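Local coordinates for protein putative adhesin (Bacteroides fragilis NCTC 9343, PDB 3PET) that is of unknown function but, as a putative lipoprotein adhesin built as a right-handed beta-helix, probably takes part in cell adhesion, at residues R14-K19 and L44-P49; V101-G106 and V122-L127; N111-S116 and K131-S136; A191-V196 and G216-I221. All coordinates share one frame; numbering follows the deposited sequence. Where two conformers were deposited one is given.

Contact 1 (R14-K19 and L44-P49); sequences RDYKVK and LQIYGP
Tyr16 reaches across Leu44 to Ile46 because its chi1 of -48° sets CG beside the backbone N and aims the ring toward Ile46, back along its own strand. CD1 of Tyr16 then lies 3.8 Å from CD2 of Leu44, and CE1 of Tyr16 comes within 3.6 Å of CD1 of Ile46, so one ring spans two aliphatic residues on the same face of the partner strand. The carbonyl O of Leu44 lies at the edge of the ring, in its plane. Leu44 turns the other way from its own backbone: with chi1 at 173°, CG is anti to the amide N and CD2 meets the CD1 side of the ring. Farther along, Val18 CG2 approaches Leu44 CB at 4.3 Å.

Beneath these side chains, strands 14-16 and 44-47 run antiparallel, their axes 4.8 Å apart. Arg14 and Ile46 form a hydrogen-bonded pair in which Arg14 N donates to Ile46 O (2.8 Å) and Ile46 N returns a bond to Arg14 O. Tyr16 N gives a nearly straight bond to Leu44 O. On the outer face, the carboxylate of Asp15 stands almost perpendicular to the amide of Gln45. OD1 of Asp15 is 3.1 Å from Leu44 O; both are acceptors, and with Asp43 also close, the acid may be somewhat easier to protonate.

Strand 43-47 lies between strand 11-16 and strand 82-87, to which Gln45 and Tyr47 are joined through Thr84 and Lys82. Val53 of the short helix 50-53 packs on Tyr16 and Ile46, while Val58 of strand 56-61 meets Tyr16, Val18 and Leu44.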
loop_
_atom_site.group_PDB
_atom_site.type_symbol
_atom_site.label_atom_id
_atom_site.label_comp_id
_atom_site.label_asym_id
_atom_site.label_seq_id
_atom_site.Cartn_x
_atom_site.Cartn_y
_atom_site.Cartn_z
ATOM N N ARG A 14 31.834 -1.254 6.054
ATOM C CA ARG A 14 32.322 0.082 6.347
ATOM C C ARG A 14 31.775 0.475 7.713
ATOM O O ARG A 14 30.573 0.348 7.970
ATOM C CB ARG A 14 31.944 1.078 5.247
ATOM C CG ARG A 14 32.518 2.466 5.444
ATOM C CD ARG A 14 32.485 3.222 4.134
ATOM N NE ARG A 14 32.770 4.645 4.309
ATOM C CZ ARG A 14 32.795 5.528 3.315
ATOM N NH1 ARG A 14 32.572 5.138 2.065
ATOM N NH2 ARG A 14 33.053 6.806 3.562
ATOM N N ASP A 15 32.666 0.885 8.602
ATOM C CA ASP A 15 32.294 1.297 9.948
ATOM C C ASP A 15 32.331 2.812 10.015
ATOM O O ASP A 15 33.340 3.426 9.647
ATOM C CB ASP A 15 33.229 0.664 10.988
ATOM C CG ASP A 15 32.826 0.899 12.429
ATOM O OD1 ASP A 15 31.661 1.232 12.668
ATOM O OD2 ASP A 15 33.679 0.720 13.319
ATOM N N TYR A 16 31.214 3.417 10.450
ATOM C CA TYR A 16 31.082 4.862 10.615
ATOM C C TYR A 16 30.975 5.164 12.102
ATOM O O TYR A 16 29.998 4.768 12.772
ATOM C CB TYR A 16 29.854 5.420 9.854
ATOM C CG TYR A 16 29.714 4.965 8.412
ATOM C CD1 TYR A 16 29.268 3.682 8.104
ATOM C CD2 TYR A 16 29.952 5.840 7.355
ATOM C CE1 TYR A 16 29.129 3.257 6.784
ATOM C CE2 TYR A 16 29.805 5.429 6.022
ATOM C CZ TYR A 16 29.359 4.143 5.744
ATOM O OH TYR A 16 29.199 3.695 4.444
ATOM N N LYS A 17 31.981 5.843 12.630
ATOM C CA LYS A 17 32.000 6.219 14.043
ATOM C C LYS A 17 31.177 7.491 14.175
ATOM O O LYS A 17 31.704 8.600 14.114
ATOM C CB LYS A 17 33.441 6.388 14.553
ATOM N N VAL A 18 29.866 7.321 14.245
ATOM C CA VAL A 18 28.902 8.417 14.313
ATOM C C VAL A 18 28.704 8.871 15.767
ATOM O O VAL A 18 28.953 8.105 16.703
ATOM C CB VAL A 18 27.556 7.977 13.665
ATOM C CG1 VAL A 18 27.721 7.728 12.176
ATOM C CG2 VAL A 18 26.970 6.737 14.342
ATOM N N LYS A 19 28.229 10.108 15.937
ATOM C CA LYS A 19 27.838 10.676 17.224
ATOM C C LYS A 19 26.609 9.916 17.726
ATOM O O LYS A 19 25.898 9.324 16.909
ATOM C CB LYS A 19 27.483 12.167 17.062
ATOM C CG LYS A 19 28.667 13.105 16.980
ATOM C CD LYS A 19 28.201 14.523 17.273
ATOM C CE LYS A 19 29.138 15.566 16.742
ATOM N NZ LYS A 19 28.456 16.877 16.649
ATOM N N LEU A 44 27.518 2.301 13.530
ATOM C CA LEU A 44 26.887 2.127 12.242
ATOM C C LEU A 44 27.823 1.368 11.354
ATOM O O LEU A 44 28.971 1.793 11.152
ATOM C CB LEU A 44 26.495 3.477 11.591
ATOM C CG LEU A 44 25.973 3.380 10.142
ATOM C CD1 LEU A 44 24.597 2.686 10.066
ATOM C CD2 LEU A 44 25.937 4.727 9.491
ATOM N N GLN A 45 27.338 0.223 10.836
ATOM C CA GLN A 45 28.089 -0.581 9.879
ATOM C C GLN A 45 27.254 -0.836 8.673
ATOM O O GLN A 45 26.058 -1.137 8.789
ATOM C CB GLN A 45 28.581 -1.914 10.461
ATOM C CG GLN A 45 29.404 -1.743 11.722
ATOM C CD GLN A 45 30.078 -2.997 12.172
ATOM O OE1 GLN A 45 29.611 -4.125 11.946
ATOM N NE2 GLN A 45 31.189 -2.809 12.861
ATOM N N ILE A 46 27.880 -0.721 7.503
ATOM C CA ILE A 46 27.202 -0.995 6.237
ATOM C C ILE A 46 28.020 -2.050 5.503
ATOM O O ILE A 46 29.217 -1.872 5.267
ATOM C CB ILE A 46 26.899 0.264 5.388
ATOM C CG1 ILE A 46 26.019 1.272 6.218
ATOM C CG2 ILE A 46 26.157 -0.146 4.084
ATOM C CD1 ILE A 46 25.800 2.669 5.638
ATOM N N TYR A 47 27.361 -3.167 5.195
ATOM C CA TYR A 47 27.939 -4.307 4.497
ATOM C C TYR A 47 27.407 -4.395 3.078
ATOM O O TYR A 47 26.211 -4.242 2.853
ATOM C CB TYR A 47 27.626 -5.606 5.253
ATOM C CG TYR A 47 28.106 -6.857 4.546
ATOM C CD1 TYR A 47 29.420 -7.310 4.697
ATOM C CD2 TYR A 47 27.266 -7.565 3.690
ATOM C CE1 TYR A 47 29.884 -8.440 4.018
ATOM C CE2 TYR A 47 27.721 -8.703 3.006
ATOM C CZ TYR A 47 29.029 -9.141 3.188
ATOM O OH TYR A 47 29.521 -10.266 2.548
ATOM N N GLY A 48 28.277 -4.715 2.136
ATOM C CA GLY A 48 27.861 -4.925 0.758
ATOM C C GLY A 48 29.013 -4.704 -0.181
ATOM O O GLY A 48 30.145 -4.495 0.278
ATOM N N PRO A 49 28.747 -4.720 -1.508
ATOM C CA PRO A 49 29.820 -4.432 -2.478
ATOM C C PRO A 49 30.357 -3.026 -2.213
ATOM O O PRO A 49 29.559 -2.123 -1.948
ATOM C CB PRO A 49 29.110 -4.540 -3.837
ATOM C CG PRO A 49 27.860 -5.280 -3.569
ATOM C CD PRO A 49 27.451 -4.939 -2.184
#

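Contact 2 (V101-G106 and V122-L127); sequences VHIENG and VDIQSL
Ile103 and Ile124 lie side by side with nearly the same rotamer. In each, CG1 is anti to the carbonyl carbon (chi1 -52° and -63°), so Ile103 CG1 and Ile124 CG1 pack at 3.8 Å and both CD1 ends point inward. Val101 and Val122 repeat this match two residues earlier, giving the aliphatic ladder expected inside a parallel beta-helix.

The outward side chains are joined by water. His102 and Gln125 both carry CG beside the backbone N; in one of two deposited conformers the extended Gln125 chain brings OE1 to a water that also lies in the His102 ring plane, 2.8 Å from ND1. That water donates to Asp123 O (3.0 Å), an oxygen already accepting Ile103 N; its doubtful bond to Gln125 OE1 measures 2.9 Å. A second water donates to Glu104 O and is bonded to Ser126 OG at 2.8 Å, where the chain turns its corner in a left-handed backbone conformation. Gly106 closes against this corner, its CA 3.2 Å from Ser126 O.

Strand 101-103 is flanked by strands 31-36 and 122-128, and Tyr33 stacks on the His102 ring. On the inner side Ile103 meets Ile93, and Ile124 meets Ile114 and Leu144.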
loop_
_atom_site.group_PDB
_atom_site.type_symbol
_atom_site.label_atom_id
_atom_site.label_comp_id
_atom_site.label_asym_id
_atom_site.label_seq_id
_atom_site.Cartn_x
_atom_site.Cartn_y
_atom_site.Cartn_z
ATOM N N VAL A 101 12.944 -3.241 7.995
ATOM C CA VAL A 101 13.534 -2.661 9.211
ATOM C C VAL A 101 13.294 -3.660 10.341
ATOM O O VAL A 101 12.142 -4.029 10.607
ATOM C CB VAL A 101 13.020 -1.226 9.557
ATOM C CG1 VAL A 101 13.724 -0.666 10.798
ATOM C CG2 VAL A 101 13.206 -0.266 8.368
ATOM N N HIS A 102 14.381 -4.097 11.007
ATOM C CA HIS A 102 14.269 -5.075 12.087
ATOM C C HIS A 102 14.823 -4.563 13.390
ATOM O O HIS A 102 15.823 -3.838 13.406
ATOM C CB HIS A 102 15.043 -6.373 11.752
ATOM C CG HIS A 102 14.585 -7.117 10.536
ATOM N ND1 HIS A 102 13.733 -8.208 10.635
ATOM C CD2 HIS A 102 14.932 -6.949 9.238
ATOM C CE1 HIS A 102 13.543 -8.626 9.392
ATOM N NE2 HIS A 102 14.265 -7.915 8.522
ATOM N N ILE A 103 14.185 -4.995 14.491
ATOM C CA ILE A 103 14.621 -4.898 15.891
ATOM C C ILE A 103 14.390 -6.321 16.386
ATOM O O ILE A 103 13.299 -6.647 16.874
ATOM C CB ILE A 103 13.942 -3.804 16.756
ATOM C CG1 ILE A 103 14.001 -2.391 16.101
ATOM C CG2 ILE A 103 14.540 -3.832 18.186
ATOM C CD1 ILE A 103 13.392 -1.163 17.011
ATOM N N GLU A 104 15.343 -7.205 16.096
ATOM C CA GLU A 104 15.175 -8.629 16.394
ATOM C C GLU A 104 15.253 -8.975 17.876
ATOM O O GLU A 104 14.604 -9.925 18.298
ATOM C CB GLU A 104 16.244 -9.469 15.671
ATOM C CG GLU A 104 16.258 -9.358 14.158
ATOM C CD GLU A 104 17.237 -10.295 13.470
ATOM O OE1 GLU A 104 18.453 -10.233 13.768
ATOM O OE2 GLU A 104 16.786 -11.072 12.599
ATOM N N ASN A 105 16.097 -8.276 18.639
ATOM C CA ASN A 105 16.359 -8.669 20.010
ATOM C C ASN A 105 15.958 -7.649 21.073
ATOM O O ASN A 105 16.525 -7.642 22.150
ATOM C CB ASN A 105 17.845 -9.051 20.144
ATOM C CG ASN A 105 18.136 -10.300 19.358
ATOM O OD1 ASN A 105 17.570 -11.372 19.612
ATOM N ND2 ASN A 105 18.942 -10.163 18.327
ATOM N N GLY A 106 14.929 -6.870 20.817
ATOM C CA GLY A 106 14.414 -5.985 21.851
ATOM C C GLY A 106 14.776 -4.524 21.838
ATOM O O GLY A 106 15.815 -4.112 21.318
ATOM N N VAL A 122 8.370 -3.681 8.620
ATOM C CA VAL A 122 8.951 -3.273 9.897
ATOM C C VAL A 122 8.629 -4.427 10.852
ATOM O O VAL A 122 7.465 -4.834 10.965
ATOM C CB VAL A 122 8.488 -1.887 10.426
ATOM C CG1 VAL A 122 9.135 -1.559 11.781
ATOM C CG2 VAL A 122 8.803 -0.784 9.423
ATOM N N ASP A 123 9.639 -4.987 11.491
ATOM C CA ASP A 123 9.441 -6.119 12.398
ATOM C C ASP A 123 10.177 -5.832 13.692
ATOM O O ASP A 123 11.402 -5.852 13.713
ATOM C CB ASP A 123 9.927 -7.431 11.728
ATOM C CG ASP A 123 9.564 -8.725 12.452
ATOM O OD1 ASP A 123 9.312 -8.678 13.670
ATOM O OD2 ASP A 123 9.583 -9.789 11.805
ATOM N N ILE A 124 9.426 -5.508 14.751
ATOM C CA ILE A 124 9.986 -5.161 16.063
ATOM C C ILE A 124 9.544 -6.205 17.063
ATOM O O ILE A 124 8.349 -6.413 17.266
ATOM C CB ILE A 124 9.607 -3.712 16.476
ATOM C CG1 ILE A 124 10.237 -2.703 15.459
ATOM C CG2 ILE A 124 10.013 -3.395 17.932
ATOM C CD1 ILE A 124 9.641 -1.388 15.493
ATOM N N GLN A 125 10.541 -6.844 17.684
ATOM C CA GLN A 125 10.379 -7.929 18.648
ATOM C C GLN A 125 10.862 -7.499 20.021
ATOM O O GLN A 125 11.842 -6.752 20.112
ATOM C CB GLN A 125 11.170 -9.161 18.168
ATOM C CG GLN A 125 10.777 -9.626 16.759
ATOM C CD GLN A 125 11.637 -10.749 16.229
ATOM O OE1 GLN A 125 12.339 -10.611 15.212
ATOM N NE2 GLN A 125 11.558 -11.909 16.868
ATOM N N SER A 126 10.176 -7.983 21.092
ATOM C CA SER A 126 10.502 -7.715 22.497
ATOM C C SER A 126 10.569 -6.209 22.774
ATOM O O SER A 126 11.553 -5.707 23.337
ATOM C CB SER A 126 11.813 -8.395 22.904
ATOM O OG SER A 126 11.823 -9.757 22.520
ATOM N N LEU A 127 9.516 -5.500 22.375
ATOM C CA LEU A 127 9.422 -4.070 22.634
ATOM C C LEU A 127 8.846 -3.832 24.040
ATOM O O LEU A 127 7.841 -4.437 24.397
ATOM C CB LEU A 127 8.531 -3.403 21.553
ATOM C CG LEU A 127 8.209 -1.902 21.734
ATOM C CD1 LEU A 127 9.473 -1.019 21.669
ATOM C CD2 LEU A 127 7.131 -1.460 20.751
HETATM O O HOH W 1 12.893 -8.462 13.335
HETATM O O HOH W 2 13.499 -10.858 20.631
#

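Contact 3 (N111-S116 and K131-S136); sequences NLDIES and KLNVQS
Asp113 OD1 accepts a hydrogen bond from Asn133 ND2 at 3.0 Å and is approached by a second group, Glu115 OE2, at 2.7 Å. The amide comes from above the carboxylate plane, 48° out of it, while the carboxylate oxygen lies close to the amide's own plane. Two acid oxygens this near suggest that one of the acids probably holds a proton. Glu115 gets there by folding: chi2 of -79° bends the chain back, which also lays OE2 over Gln135 CG at 3.3 Å. At the start of the pair, Asn111 OD1 rests against Lys131 CB (3.4 Å), and in one of its two conformers the lysine chain is extended and runs on past it. Gln135 OE1 is hydrogen-bonded to Lys156 NZ.

The opposite face is buried and mostly aliphatic. Leu112 lies alongside Leu132, and in the conformer described, one of two, Ile114 CD1 touches both Leu132 CD1 (3.7 Å) and Val134 CG2 (3.8 Å). Ser116 and Ser136 end this face with matched rotamers; in Ser116 chi1 of 53° puts OG between the backbone N and carbonyl carbon, 3.5 Å from Ser136 CB. Five backbone hydrogen bonds hold the parallel strands in exact register from Asn111-Lys131 to Ser116-Ser136, the stacking of equivalent positions that defines a beta-helix face.

The ladder continues on both flanks: strand 92-95 pairs with 111-116, and strand 147-155 with 131-136. Across the interior, Ile114 and Val134 meet Leu144 of strand 142-145, and Leu132 reaches Leu166 of strand 161-168.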
loop_
_atom_site.group_PDB
_atom_site.type_symbol
_atom_site.label_atom_id
_atom_site.label_comp_id
_atom_site.label_asym_id
_atom_site.label_seq_id
_atom_site.Cartn_x
_atom_site.Cartn_y
_atom_site.Cartn_z
ATOM N N ASN A 111 9.097 6.401 24.702
ATOM C CA ASN A 111 8.227 6.658 23.546
ATOM C C ASN A 111 8.888 6.194 22.286
ATOM O O ASN A 111 10.057 6.492 22.068
ATOM C CB ASN A 111 7.909 8.157 23.405
ATOM C CG ASN A 111 7.456 8.811 24.689
ATOM O OD1 ASN A 111 6.415 8.478 25.252
ATOM N ND2 ASN A 111 8.269 9.712 25.216
ATOM N N LEU A 112 8.147 5.477 21.444
ATOM C CA LEU A 112 8.657 5.047 20.160
ATOM C C LEU A 112 7.722 5.539 19.079
ATOM O O LEU A 112 6.517 5.296 19.146
ATOM C CB LEU A 112 8.847 3.522 20.091
ATOM C CG LEU A 112 9.384 2.964 18.757
ATOM C CD1 LEU A 112 10.829 3.483 18.440
ATOM C CD2 LEU A 112 9.331 1.453 18.740
ATOM N N ASP A 113 8.280 6.235 18.083
ATOM C CA ASP A 113 7.521 6.730 16.948
ATOM C C ASP A 113 8.025 6.020 15.662
ATOM O O ASP A 113 9.203 6.136 15.312
ATOM C CB ASP A 113 7.648 8.268 16.856
ATOM C CG ASP A 113 6.766 8.948 15.839
ATOM O OD1 ASP A 113 5.829 8.291 15.323
ATOM O OD2 ASP A 113 6.978 10.152 15.586
ATOM N N ILE A 114 7.133 5.256 15.006
ATOM C CA ILE A 114 7.460 4.551 13.766
ATOM C C ILE A 114 6.680 5.190 12.634
ATOM O O ILE A 114 5.436 5.237 12.681
ATOM C CB ILE A 114 7.228 3.016 13.832
ATOM C CG1 ILE A 114 7.952 2.385 15.040
ATOM C CG2 ILE A 114 7.651 2.334 12.506
ATOM C CD1 ILE A 114 7.248 1.239 15.587
ATOM N N GLU A 115 7.426 5.702 11.621
ATOM C CA GLU A 115 6.862 6.330 10.423
ATOM C C GLU A 115 7.411 5.543 9.225
ATOM O O GLU A 115 8.593 5.676 8.890
ATOM C CB GLU A 115 7.182 7.848 10.324
ATOM C CG GLU A 115 6.831 8.681 11.559
ATOM C CD GLU A 115 5.377 9.083 11.764
ATOM O OE1 GLU A 115 4.774 9.662 10.830
ATOM O OE2 GLU A 115 4.860 8.877 12.886
ATOM N N SER A 116 6.594 4.646 8.644
ATOM C CA SER A 116 7.049 3.874 7.480
ATOM C C SER A 116 6.410 4.430 6.222
ATOM O O SER A 116 5.180 4.486 6.099
ATOM C CB SER A 116 6.773 2.386 7.649
ATOM O OG SER A 116 5.414 2.121 7.967
ATOM N N LYS A 131 4.691 4.701 25.476
ATOM C CA LYS A 131 3.850 5.151 24.379
ATOM C C LYS A 131 4.426 4.699 23.046
ATOM O O LYS A 131 5.622 4.871 22.788
ATOM C CB LYS A 131 3.672 6.679 24.400
ATOM C CG LYS A 131 2.988 7.213 25.657
ATOM C CD LYS A 131 2.950 8.729 25.675
ATOM C CE LYS A 131 2.354 9.254 26.956
ATOM N NZ LYS A 131 2.383 10.739 27.012
ATOM N N LEU A 132 3.571 4.109 22.211
ATOM C CA LEU A 132 3.930 3.663 20.874
ATOM C C LEU A 132 3.035 4.369 19.886
ATOM O O LEU A 132 1.807 4.391 20.057
ATOM C CB LEU A 132 3.818 2.137 20.707
ATOM C CG LEU A 132 3.941 1.600 19.265
ATOM C CD1 LEU A 132 5.365 1.770 18.698
ATOM C CD2 LEU A 132 3.481 0.181 19.186
ATOM N N ASN A 133 3.643 4.949 18.864
ATOM C CA ASN A 133 2.939 5.620 17.783
ATOM C C ASN A 133 3.407 5.040 16.469
ATOM O O ASN A 133 4.595 5.106 16.177
ATOM C CB ASN A 133 3.144 7.148 17.824
ATOM C CG ASN A 133 2.291 7.858 16.801
ATOM O OD1 ASN A 133 1.076 7.775 16.822
ATOM N ND2 ASN A 133 2.900 8.523 15.838
ATOM N N VAL A 134 2.483 4.440 15.690
ATOM C CA VAL A 134 2.797 3.848 14.394
ATOM C C VAL A 134 1.966 4.550 13.333
ATOM O O VAL A 134 0.734 4.573 13.417
ATOM C CB VAL A 134 2.582 2.298 14.356
ATOM C CG1 VAL A 134 2.839 1.724 12.960
ATOM C CG2 VAL A 134 3.454 1.595 15.377
ATOM N N GLN A 135 2.645 5.080 12.310
ATOM C CA GLN A 135 2.002 5.677 11.142
ATOM C C GLN A 135 2.537 4.939 9.939
ATOM O O GLN A 135 3.682 5.195 9.525
ATOM C CB GLN A 135 2.278 7.192 11.054
ATOM C CG GLN A 135 1.697 8.016 12.212
ATOM C CD GLN A 135 0.305 8.529 11.956
ATOM O OE1 GLN A 135 -0.205 8.498 10.840
ATOM N NE2 GLN A 135 -0.324 9.057 12.988
ATOM N N SER A 136 1.773 3.944 9.430
ATOM C CA SER A 136 2.242 3.183 8.256
ATOM C C SER A 136 1.642 3.801 7.024
ATOM O O SER A 136 0.429 3.957 6.934
ATOM C CB SER A 136 1.939 1.691 8.372
ATOM O OG SER A 136 0.543 1.431 8.463
#

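Contact 4 (A191-V196 and G216-I221); sequences AAVRGV and GTIKNI
Peptide carbonyls are the flat groups that Val193 and Ile218 meet across this contact, which contains no ring. Val193 CG2 comes to 3.6 Å from Thr217 O, and Ile218 CD1 lies at the same distance from Ala191 O. After Val193, the guanidinium of Arg194 has Ala192 CB over one face, nearer its rim than its middle, 3.7 Å from the plane; its NH1 makes a weak bond to Val193 O, within its own segment, and a hydrogen bond to Ser211 OG.

Between the segments the side chains interleave. Val193 and Ile218 pass each other pointing opposite ways, CG2 of the valine reaching CG1 of the isoleucine at 3.7 Å. Ile218, with CG1 beside its backbone N (chi1 -58°), sends CD1 on to Ala191, whose CB is 4.1 Å away. Val193 CG1 approaches Gly216 O.

Strand 191-193 is bonded to strand 207-212, and strand 218-220 pairs with 199-202, so the contact bridges two faces of the coil. At the end of segment 191-196, Val196 packs on Gly99 of the second subunit.

With no hydrogen bond between the segments, their cohesion rests on apolar burial, consistent with the last strand adding to one wall and turning Ile218 toward the apolar interior.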
loop_
_atom_site.group_PDB
_atom_site.type_symbol
_atom_site.label_atom_id
_atom_site.label_comp_id
_atom_site.label_asym_id
_atom_site.label_seq_id
_atom_site.Cartn_x
_atom_site.Cartn_y
_atom_site.Cartn_z
ATOM N N ALA A 191 -11.325 2.346 17.991
ATOM C CA ALA A 191 -11.037 1.753 16.681
ATOM C C ALA A 191 -11.911 2.363 15.602
ATOM O O ALA A 191 -13.126 2.518 15.811
ATOM C CB ALA A 191 -11.236 0.229 16.728
ATOM N N ALA A 192 -11.291 2.741 14.449
ATOM C CA ALA A 192 -12.037 3.349 13.341
ATOM C C ALA A 192 -11.657 2.721 12.006
ATOM O O ALA A 192 -10.522 2.880 11.563
ATOM C CB ALA A 192 -11.784 4.855 13.304
ATOM N N VAL A 193 -12.630 2.065 11.324
ATOM C CA VAL A 193 -12.412 1.468 9.984
ATOM C C VAL A 193 -12.782 2.530 8.945
ATOM O O VAL A 193 -13.922 2.994 8.926
ATOM C CB VAL A 193 -13.186 0.124 9.794
ATOM C CG1 VAL A 193 -13.420 -0.206 8.312
ATOM C CG2 VAL A 193 -12.450 -1.020 10.483
ATOM N N ARG A 194 -11.811 2.967 8.131
ATOM C CA ARG A 194 -12.052 4.039 7.146
ATOM C C ARG A 194 -11.529 3.710 5.739
ATOM O O ARG A 194 -11.673 4.532 4.838
ATOM C CB ARG A 194 -11.403 5.359 7.615
ATOM C CG ARG A 194 -11.937 5.974 8.920
ATOM C CD ARG A 194 -13.302 6.622 8.712
ATOM N NE ARG A 194 -13.722 7.438 9.857
ATOM C CZ ARG A 194 -14.370 6.975 10.926
ATOM N NH1 ARG A 194 -14.677 5.684 11.019
ATOM N NH2 ARG A 194 -14.715 7.799 11.907
ATOM N N GLY A 195 -10.981 2.507 5.543
ATOM C CA GLY A 195 -10.499 2.093 4.226
ATOM C C GLY A 195 -11.048 0.746 3.830
ATOM O O GLY A 195 -12.215 0.442 4.097
ATOM N N VAL A 196 -10.195 -0.088 3.205
ATOM C CA VAL A 196 -10.551 -1.455 2.826
ATOM C C VAL A 196 -9.742 -2.360 3.731
ATOM O O VAL A 196 -8.530 -2.498 3.565
ATOM C CB VAL A 196 -10.343 -1.760 1.319
ATOM C CG1 VAL A 196 -10.810 -3.175 0.983
ATOM C CG2 VAL A 196 -11.088 -0.756 0.447
ATOM N N GLY A 216 -15.054 -3.247 5.626
ATOM C CA GLY A 216 -14.444 -4.114 6.616
ATOM C C GLY A 216 -15.146 -3.996 7.950
ATOM O O GLY A 216 -16.065 -3.200 8.116
ATOM N N THR A 217 -14.676 -4.727 8.930
ATOM C CA THR A 217 -15.343 -4.702 10.227
ATOM C C THR A 217 -14.367 -4.563 11.403
ATOM O O THR A 217 -13.152 -4.497 11.211
ATOM C CB THR A 217 -16.186 -5.978 10.362
ATOM O OG1 THR A 217 -17.077 -5.805 11.462
ATOM C CG2 THR A 217 -15.318 -7.244 10.535
ATOM N N ILE A 218 -14.936 -4.480 12.618
ATOM C CA ILE A 218 -14.207 -4.409 13.884
ATOM C C ILE A 218 -14.669 -5.631 14.651
ATOM O O ILE A 218 -15.869 -5.822 14.842
ATOM C CB ILE A 218 -14.417 -3.072 14.654
ATOM C CG1 ILE A 218 -14.000 -1.862 13.780
ATOM C CG2 ILE A 218 -13.654 -3.093 16.001
ATOM C CD1 ILE A 218 -14.427 -0.528 14.279
ATOM N N LYS A 219 -13.740 -6.489 15.029
ATOM C CA LYS A 219 -14.081 -7.740 15.696
ATOM C C LYS A 219 -13.160 -8.015 16.892
ATOM O O LYS A 219 -11.947 -7.820 16.809
ATOM C CB LYS A 219 -13.956 -8.867 14.661
ATOM C CG LYS A 219 -14.609 -10.190 15.010
ATOM C CD LYS A 219 -14.153 -11.303 14.046
ATOM C CE LYS A 219 -14.744 -11.192 12.648
ATOM N NZ LYS A 219 -13.922 -11.911 11.639
ATOM N N ASN A 220 -13.743 -8.487 17.990
ATOM C CA ASN A 220 -12.982 -8.901 19.166
ATOM C C ASN A 220 -12.589 -10.366 18.945
ATOM O O ASN A 220 -13.467 -11.194 18.700
ATOM C CB ASN A 220 -13.831 -8.713 20.436
ATOM C CG ASN A 220 -13.160 -8.980 21.775
ATOM O OD1 ASN A 220 -13.862 -9.072 22.768
ATOM N ND2 ASN A 220 -11.822 -8.861 21.935
ATOM N N ILE A 221 -11.279 -10.679 18.987
ATOM C CA ILE A 221 -10.785 -12.039 18.712
ATOM C C ILE A 221 -10.027 -12.640 19.930
ATOM O O ILE A 221 -9.874 -11.951 20.958
ATOM C CB ILE A 221 -9.889 -12.053 17.425
ATOM C CG1 ILE A 221 -8.690 -11.079 17.547
ATOM C CG2 ILE A 221 -10.721 -11.753 16.161
ATOM C CD1 ILE A 221 -7.433 -11.522 16.853
ATOM O OXT ILE A 221 -9.607 -13.813 19.861
#

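Overall arrangement
The four contacts follow the long axis of the beta-helix, from contact 1 near the N-terminal end to contact 4 at the C-terminus, with centres about 42 Å apart on opposite sides of the chain's centre. Contacts 2 and 3 lie between them and alternate along the chain. They represent two faces of the same coils and share an interior: Leu127 CD1 meets Leu112 CD2 at 3.8 Å and, in the Ile114 conformer described, Ile124 CD1 meets Ile114 CD1 at 3.6 Å. Contact 1 stands about 20 Å from contact 2, and contact 4 about 20 Å from contact 3, centre to centre. Bound tetraethylene glycol, probably from crystallisation, lies near Arg14 of contact 1 and Ser126 of contact 2.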